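Local atomic coordinates of probable 3-hydroxyisobutyrate dehydrogenase (Pseudomonas aeruginosa, PDB entry 3OBB), a protein that oxidises L-serine and methyl-L-serine with NAD(+), acts only weakly on beta-hydroxyisobutyrate, and is possibly involved in serine catabolism. Residues G239-M242 against A243-A247; A283-D286 against F287-Q291; K202-A205 against E206-R210. All blocks are in the same frame, centred on the assembly; numbering follows the deposited sequence.

Overall arrangement
All three contacts belong to the helical C-terminal part that follows the Rossmann-type NAD-binding part. Along the chain contact 3 comes first, on helix 201-209; contact 1 then covers a loop end and the first turn of helix 243-260, and contact 2 the loop between helices 265-279 and 291-294. Contacts 1 and 2 touch, their centres about 6 Å apart, joined by probable backbone hydrogen bonds such as Ala243 N to Arg285 O at 2.8 Å. Contact 3 stands off, its centre about 25 Å from that of contact 1 and about 21 Å from that of contact 2. Contact 1 lies beside the NAD-binding Lys248, contact 2 packs on it, and contact 3 faces a second subunit.

Contact 1: G239-M242 against A243-A247; sequences GGFM and AQLMA. With ACT (acetate ion), chain D.
Phe241 packs its ring obliquely on the first turn of helix 243-260, against Leu245 and Met246. Phe241 CE2 comes 3.6 Å from Leu245 CB, and the neighbouring Phe241 CZ reaches 3.8 Å from Met246 N. Because CG is turned away from the residue's own N (chi1 172°), the ring leans forward, along the chain and into the helix. Met246, a selenomethionine, closes in from the ring edge: its chain bends at chi2 and chi3 and brings Met246 CE into the ring plane, 3.9 Å from Phe241 CE1. This is the tight side, backed by Asn177 and Leu180 of helix 168-196 and by Phe287.

The other side is looser. Selenomethionine Met242 runs alongside Gln244, pointing the same way, with Met242 CE 3.5 Å from Gln244 OE1; the glutamine is exposed. Met242 CE also touches Leu245 CG at 3.9 Å. Further back, Gly240 N donates a hydrogen bond to O of an acetate, probably from the crystallisation liquor; it is modelled so short that its exact length is doubtful.

Met242 sits at the N-cap, its carbonyl O taking Met246 N at 3.0 Å, with an N-H...O angle of 168°. One residue before that cap, Phe241 meets Met246 in the fourth helical position, two residues before the NAD-binding Lys248; this is the hydrophobic staple seen at helix N-termini.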
loop_
_atom_site.group_PDB
_atom_site.type_symbol
_atom_site.label_atom_id
_atom_site.label_comp_id
_atom_site.label_asym_id
_atom_site.label_seq_id
_atom_site.Cartn_x
_atom_site.Cartn_y
_atom_site.Cartn_z
ATOM N N GLY A 239 15.610 -23.559 1.628
ATOM C CA GLY A 239 16.143 -23.376 2.974
ATOM C C GLY A 239 15.905 -21.979 3.489
ATOM O O GLY A 239 14.896 -21.357 3.141
ATOM N N GLY A 240 16.849 -21.466 4.284
ATOM C CA GLY A 240 16.734 -20.135 4.883
ATOM C C GLY A 240 15.569 -19.986 5.858
ATOM O O GLY A 240 15.413 -20.759 6.773
ATOM N N PHE A 241 14.734 -18.988 5.656
ATOM C CA PHE A 241 13.698 -18.675 6.626
ATOM C C PHE A 241 12.393 -18.599 5.849
ATOM O O PHE A 241 12.202 -17.707 5.029
ATOM C CB PHE A 241 14.065 -17.350 7.315
ATOM C CG PHE A 241 12.987 -16.792 8.229
ATOM C CD1 PHE A 241 12.457 -15.546 7.994
ATOM C CD2 PHE A 241 12.529 -17.512 9.333
ATOM C CE1 PHE A 241 11.452 -14.987 8.880
ATOM C CE2 PHE A 241 11.562 -16.970 10.188
ATOM C CZ PHE A 241 11.025 -15.692 9.936
HETATM N N MSE A 242 11.501 -19.552 6.101
HETATM C CA MSE A 242 10.335 -19.756 5.256
HETATM C C MSE A 242 9.467 -18.513 5.170
HETATM O O MSE A 242 9.219 -17.840 6.171
HETATM C CB MSE A 242 9.452 -20.871 5.816
HETATM C CG MSE A 242 10.128 -22.199 6.023
HETATM SE SE MSE A 242 8.808 -23.645 6.273
HETATM C CE MSE A 242 7.401 -22.833 7.253
ATOM N N ALA A 243 8.963 -18.260 3.974
ATOM C CA ALA A 243 8.001 -17.190 3.734
ATOM C C ALA A 243 6.802 -17.306 4.667
ATOM O O ALA A 243 6.240 -16.291 5.110
ATOM C CB ALA A 243 7.535 -17.223 2.243
ATOM N N GLN A 244 6.387 -18.543 4.946
ATOM C CA GLN A 244 5.208 -18.771 5.794
ATOM C C GLN A 244 5.465 -18.257 7.205
ATOM O O GLN A 244 4.575 -17.639 7.810
ATOM C CB GLN A 244 4.810 -20.243 5.816
ATOM C CG GLN A 244 3.547 -20.521 6.607
ATOM C CD GLN A 244 3.176 -22.017 6.567
ATOM O OE1 GLN A 244 4.011 -22.868 6.229
ATOM N NE2 GLN A 244 1.941 -22.333 6.943
ATOM N N LEU A 245 6.682 -18.483 7.708
ATOM C CA LEU A 245 7.113 -17.958 9.007
ATOM C C LEU A 245 7.231 -16.424 9.040
ATOM O O LEU A 245 6.820 -15.777 10.026
ATOM C CB LEU A 245 8.446 -18.578 9.425
ATOM C CG LEU A 245 8.421 -20.073 9.763
ATOM C CD1 LEU A 245 9.844 -20.568 10.091
ATOM C CD2 LEU A 245 7.440 -20.366 10.908
HETATM N N MSE A 246 7.803 -15.839 7.985
HETATM C CA MSE A 246 7.758 -14.388 7.854
HETATM C C MSE A 246 6.300 -13.860 7.872
HETATM O O MSE A 246 6.023 -12.854 8.522
HETATM C CB MSE A 246 8.487 -13.928 6.589
HETATM C CG MSE A 246 8.430 -12.411 6.381
HETATM SE SE MSE A 246 9.094 -11.447 7.975
HETATM C CE MSE A 246 10.895 -11.415 7.316
ATOM N N ALA A 247 5.376 -14.532 7.171
ATOM C CA ALA A 247 3.958 -14.099 7.136
ATOM C C ALA A 247 3.339 -14.181 8.532
ATOM O O ALA A 247 2.551 -13.322 8.921
ATOM C CB ALA A 247 3.145 -14.957 6.167
HETATM C C ACT D . 19.825 -22.736 5.127
HETATM O O ACT D . 18.795 -23.031 4.487
HETATM O OXT ACT D . 20.881 -23.179 4.639
HETATM C CH3 ACT D . 19.834 -21.914 6.388
#

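Contact 2: A283-D286 against F287-Q291; sequences AERD and FSVVQ
Asp286 and Ser288 form an Asx turn, in which the aspartate carboxylate bends back to the backbone N-H two residues on and starts the short 3-10 segment 287-289. The aspartate is best followed outward from Asp286 CB, which lies beside the next peptide, 3.3 Å from Phe287 N. Its CG, swung toward the residue's own carbonyl carbon (chi1 171°), stays over that nitrogen, and from there the two oxygens part company. OD1 turns to the Phe287 ring, meeting CD1 at 3.4 Å at the ring edge and near its plane. It is also hydrogen-bonded to Phe241 N and Tyr221 OH, so this one carboxylate links three pieces of chain. OD2 is gripped twice by Ser288: the backbone N, 2.9 Å from OD2, comes from above the carboxylate plane, whereas Ser288 OG donates at 2.5 Å from OD2, nearly along the C-O axis. Two bonds to one oxygen and two to the other would hold this buried carboxylate from rotating.

An i to i+3 backbone bond of the 3-10 kind overlaps the Asx turn, Val289 N donating to Asp286 O at 2.9 Å. Phe287, side by side with the aspartate, has its ring plane 65° from the carboxylate and reaches on to Leu180 and Met184 of helix 168-196. Val289 also packs on Leu277 of helix 265-279. Arg285 contributes the root of its side chain here while its guanidinium end leads away, in a long, weak ion pair with Asp236; what stays behind is Arg285 CB, 3.9 Å from Val289 CB.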
loop_
_atom_site.group_PDB
_atom_site.type_symbol
_atom_site.label_atom_id
_atom_site.label_comp_id
_atom_site.label_asym_id
_atom_site.label_seq_id
_atom_site.Cartn_x
_atom_site.Cartn_y
_atom_site.Cartn_z
ATOM N N ALA A 283 5.131 -20.983 0.359
ATOM C CA ALA A 283 5.170 -21.010 1.831
ATOM C C ALA A 283 6.487 -21.560 2.384
ATOM O O ALA A 283 7.033 -21.007 3.337
ATOM C CB ALA A 283 3.974 -21.820 2.381
ATOM N N GLU A 284 7.039 -22.601 1.771
ATOM C CA GLU A 284 8.267 -23.167 2.311
ATOM C C GLU A 284 9.555 -22.706 1.636
ATOM O O GLU A 284 10.615 -23.268 1.913
ATOM C CB GLU A 284 8.234 -24.701 2.311
ATOM C CG GLU A 284 6.982 -25.308 2.920
ATOM C CD GLU A 284 7.291 -26.461 3.859
ATOM O OE1 GLU A 284 8.302 -27.198 3.668
ATOM O OE2 GLU A 284 6.498 -26.616 4.798
ATOM N N ARG A 285 9.477 -21.708 0.748
ATOM C CA ARG A 285 10.695 -21.129 0.190
ATOM C C ARG A 285 11.247 -20.116 1.190
ATOM O O ARG A 285 10.519 -19.623 2.094
ATOM C CB ARG A 285 10.455 -20.492 -1.201
ATOM C CG ARG A 285 9.902 -21.473 -2.255
ATOM C CD ARG A 285 10.978 -21.869 -3.298
ATOM N NE ARG A 285 10.351 -22.495 -4.468
ATOM C CZ ARG A 285 10.780 -22.388 -5.722
ATOM N NH1 ARG A 285 11.867 -21.681 -6.017
ATOM N NH2 ARG A 285 10.114 -23.005 -6.695
ATOM N N ASP A 286 12.536 -19.811 1.048
ATOM C CA ASP A 286 13.122 -18.738 1.842
ATOM C C ASP A 286 12.369 -17.421 1.567
ATOM O O ASP A 286 11.967 -17.158 0.423
ATOM C CB ASP A 286 14.595 -18.555 1.501
ATOM C CG ASP A 286 15.162 -17.303 2.146
ATOM O OD1 ASP A 286 15.370 -17.352 3.396
ATOM O OD2 ASP A 286 15.346 -16.268 1.421
ATOM N N PHE A 287 12.196 -16.587 2.596
ATOM C CA PHE A 287 11.364 -15.390 2.458
ATOM C C PHE A 287 11.878 -14.423 1.374
ATOM O O PHE A 287 11.115 -13.615 0.884
ATOM C CB PHE A 287 11.180 -14.670 3.818
ATOM C CG PHE A 287 12.423 -13.963 4.314
ATOM C CD1 PHE A 287 13.600 -14.682 4.586
ATOM C CD2 PHE A 287 12.434 -12.568 4.467
ATOM C CE1 PHE A 287 14.756 -14.024 5.047
ATOM C CE2 PHE A 287 13.570 -11.896 4.929
ATOM C CZ PHE A 287 14.736 -12.615 5.217
ATOM N N SER A 288 13.159 -14.490 0.988
ATOM C CA SER A 288 13.634 -13.635 -0.120
ATOM C C SER A 288 13.041 -13.999 -1.495
ATOM O O SER A 288 13.224 -13.266 -2.465
ATOM C CB SER A 288 15.177 -13.496 -0.140
ATOM O OG SER A 288 15.829 -14.693 -0.523
ATOM N N VAL A 289 12.296 -15.102 -1.556
ATOM C CA VAL A 289 11.516 -15.524 -2.738
ATOM C C VAL A 289 10.524 -14.435 -3.190
ATOM O O VAL A 289 10.043 -14.429 -4.349
ATOM C CB VAL A 289 10.790 -16.874 -2.487
ATOM C CG1 VAL A 289 9.491 -16.677 -1.633
ATOM C CG2 VAL A 289 10.491 -17.578 -3.805
ATOM N N VAL A 290 10.306 -13.460 -2.308
ATOM C CA VAL A 290 9.520 -12.287 -2.662
ATOM C C VAL A 290 10.079 -11.652 -3.944
ATOM O O VAL A 290 9.331 -11.019 -4.674
ATOM C CB VAL A 290 9.428 -11.299 -1.445
ATOM C CG1 VAL A 290 10.733 -10.525 -1.238
ATOM C CG2 VAL A 290 8.225 -10.361 -1.549
ATOM N N GLN A 291 11.382 -11.845 -4.211
ATOM C CA GLN A 291 12.025 -11.415 -5.472
ATOM C C GLN A 291 11.221 -11.800 -6.718
ATOM O O GLN A 291 11.173 -11.047 -7.674
ATOM C CB GLN A 291 13.477 -11.957 -5.591
ATOM C CG GLN A 291 14.323 -11.307 -6.737
ATOM C CD GLN A 291 14.539 -9.807 -6.529
ATOM O OE1 GLN A 291 15.487 -9.392 -5.873
ATOM N NE2 GLN A 291 13.659 -8.994 -7.093
#

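Contact 3: K202-A205 against E206-R210; sequences KVLA and EIMRR
Arg209 N bonds to Ala205 O at 2.9 Å, the shortest of four successive backbone hydrogen bonds that join 202-205 to 206-210. Alongside it, at the end of the last turn, Arg210 NH2 makes a salt bridge to Glu206 OE2 at 2.8 Å, almost straight at 175°, with the carboxylate at the edge of the guanidinium and in its plane. Arg210 NE adds a weak bond to the same oxygen. The longest of the four backbone bonds, Glu206 N to Lys202 O, measures 3.2 Å. Every one of them spans four residues, the pattern of an alpha helix; this is helix 201-209, and the salt bridge straddles its C-terminal end.

Outward from these bonds, Val203 and Ile207 run side by side, CG1 of the valine 3.7 Å from CD1 of the isoleucine. That face meets a second subunit, whose His162 packs on Val203 and whose Phe161 packs on Ile207, Glu206 and Arg210. On another face the selenomethionine Met208 crosses Leu204, its CG 3.8 Å from Leu204 CD1. Its chain bends at chi3 (-58°), which returns Met208 CE to 3.9 Å from Leu204 CG, and the residue also packs on Ala190 and Met191 of helix 168-196.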
loop_
_atom_site.group_PDB
_atom_site.type_symbol
_atom_site.label_atom_id
_atom_site.label_comp_id
_atom_site.label_asym_id
_atom_site.label_seq_id
_atom_site.Cartn_x
_atom_site.Cartn_y
_atom_site.Cartn_z
ATOM N N LYS A 202 24.862 -7.088 -9.727
ATOM C CA LYS A 202 25.953 -6.979 -8.728
ATOM C C LYS A 202 26.507 -5.577 -8.578
ATOM O O LYS A 202 26.964 -5.219 -7.496
ATOM C CB LYS A 202 27.140 -7.879 -9.058
ATOM C CG LYS A 202 26.964 -9.334 -8.652
ATOM C CD LYS A 202 28.222 -10.108 -9.070
ATOM C CE LYS A 202 28.014 -11.604 -9.067
ATOM N NZ LYS A 202 29.326 -12.321 -8.886
ATOM N N VAL A 203 26.474 -4.789 -9.651
ATOM C CA VAL A 203 26.911 -3.407 -9.575
ATOM C C VAL A 203 25.912 -2.578 -8.776
ATOM O O VAL A 203 26.298 -1.841 -7.884
ATOM C CB VAL A 203 27.110 -2.756 -10.976
ATOM C CG1 VAL A 203 27.507 -1.278 -10.810
ATOM C CG2 VAL A 203 28.167 -3.538 -11.826
ATOM N N LEU A 204 24.629 -2.712 -9.105
ATOM C CA LEU A 204 23.568 -2.037 -8.361
ATOM C C LEU A 204 23.533 -2.426 -6.879
ATOM O O LEU A 204 23.381 -1.535 -6.033
ATOM C CB LEU A 204 22.208 -2.271 -9.007
ATOM C CG LEU A 204 21.052 -1.687 -8.219
ATOM C CD1 LEU A 204 21.077 -0.123 -8.152
ATOM C CD2 LEU A 204 19.725 -2.194 -8.754
ATOM N N ALA A 205 23.660 -3.737 -6.587
ATOM C CA ALA A 205 23.718 -4.237 -5.214
ATOM C C ALA A 205 24.839 -3.569 -4.420
ATOM O O ALA A 205 24.626 -3.132 -3.287
ATOM C CB ALA A 205 23.886 -5.791 -5.178
ATOM N N GLU A 206 26.036 -3.483 -5.012
ATOM C CA GLU A 206 27.178 -2.914 -4.289
ATOM C C GLU A 206 26.928 -1.420 -4.009
ATOM O O GLU A 206 27.195 -0.929 -2.900
ATOM C CB GLU A 206 28.521 -3.150 -5.022
ATOM C CG GLU A 206 29.719 -2.503 -4.270
ATOM C CD GLU A 206 31.025 -2.293 -5.079
ATOM O OE1 GLU A 206 31.052 -2.581 -6.310
ATOM O OE2 GLU A 206 32.022 -1.806 -4.460
ATOM N N ILE A 207 26.412 -0.701 -5.009
ATOM C CA ILE A 207 26.179 0.750 -4.873
ATOM C C ILE A 207 25.215 1.041 -3.726
ATOM O O ILE A 207 25.505 1.850 -2.843
ATOM C CB ILE A 207 25.685 1.370 -6.211
ATOM C CG1 ILE A 207 26.843 1.492 -7.199
ATOM C CG2 ILE A 207 25.084 2.740 -6.019
ATOM C CD1 ILE A 207 26.408 1.579 -8.656
HETATM N N MSE A 208 24.091 0.326 -3.710
HETATM C CA MSE A 208 23.051 0.571 -2.712
HETATM C C MSE A 208 23.502 0.125 -1.347
HETATM O O MSE A 208 23.233 0.829 -0.360
HETATM C CB MSE A 208 21.723 -0.080 -3.096
HETATM C CG MSE A 208 21.124 0.495 -4.357
HETATM SE SE MSE A 208 19.279 0.005 -4.617
HETATM C CE MSE A 208 19.498 -1.959 -4.613
ATOM N N ARG A 209 24.208 -1.013 -1.282
ATOM C CA ARG A 209 24.689 -1.562 -0.003
ATOM C C ARG A 209 25.592 -0.561 0.686
ATOM O O ARG A 209 25.582 -0.420 1.928
ATOM C CB ARG A 209 25.443 -2.905 -0.181
ATOM C CG ARG A 209 26.210 -3.325 1.091
ATOM C CD ARG A 209 26.978 -4.659 0.974
ATOM N NE ARG A 209 27.944 -4.611 -0.118
ATOM C CZ ARG A 209 29.180 -4.138 -0.011
ATOM N NH1 ARG A 209 29.614 -3.721 1.185
ATOM N NH2 ARG A 209 29.988 -4.112 -1.108
ATOM N N ARG A 210 26.373 0.148 -0.125
ATOM C CA ARG A 210 27.384 1.067 0.391
ATOM C C ARG A 210 26.871 2.517 0.513
ATOM O O ARG A 210 27.626 3.415 0.897
ATOM C CB ARG A 210 28.604 1.052 -0.521
ATOM C CG ARG A 210 29.452 -0.205 -0.486
ATOM C CD ARG A 210 30.893 0.303 -0.354
ATOM N NE ARG A 210 31.659 -0.045 -1.511
ATOM C CZ ARG A 210 32.908 0.339 -1.755
ATOM N NH1 ARG A 210 33.569 1.153 -0.927
ATOM N NH2 ARG A 210 33.492 -0.101 -2.863
#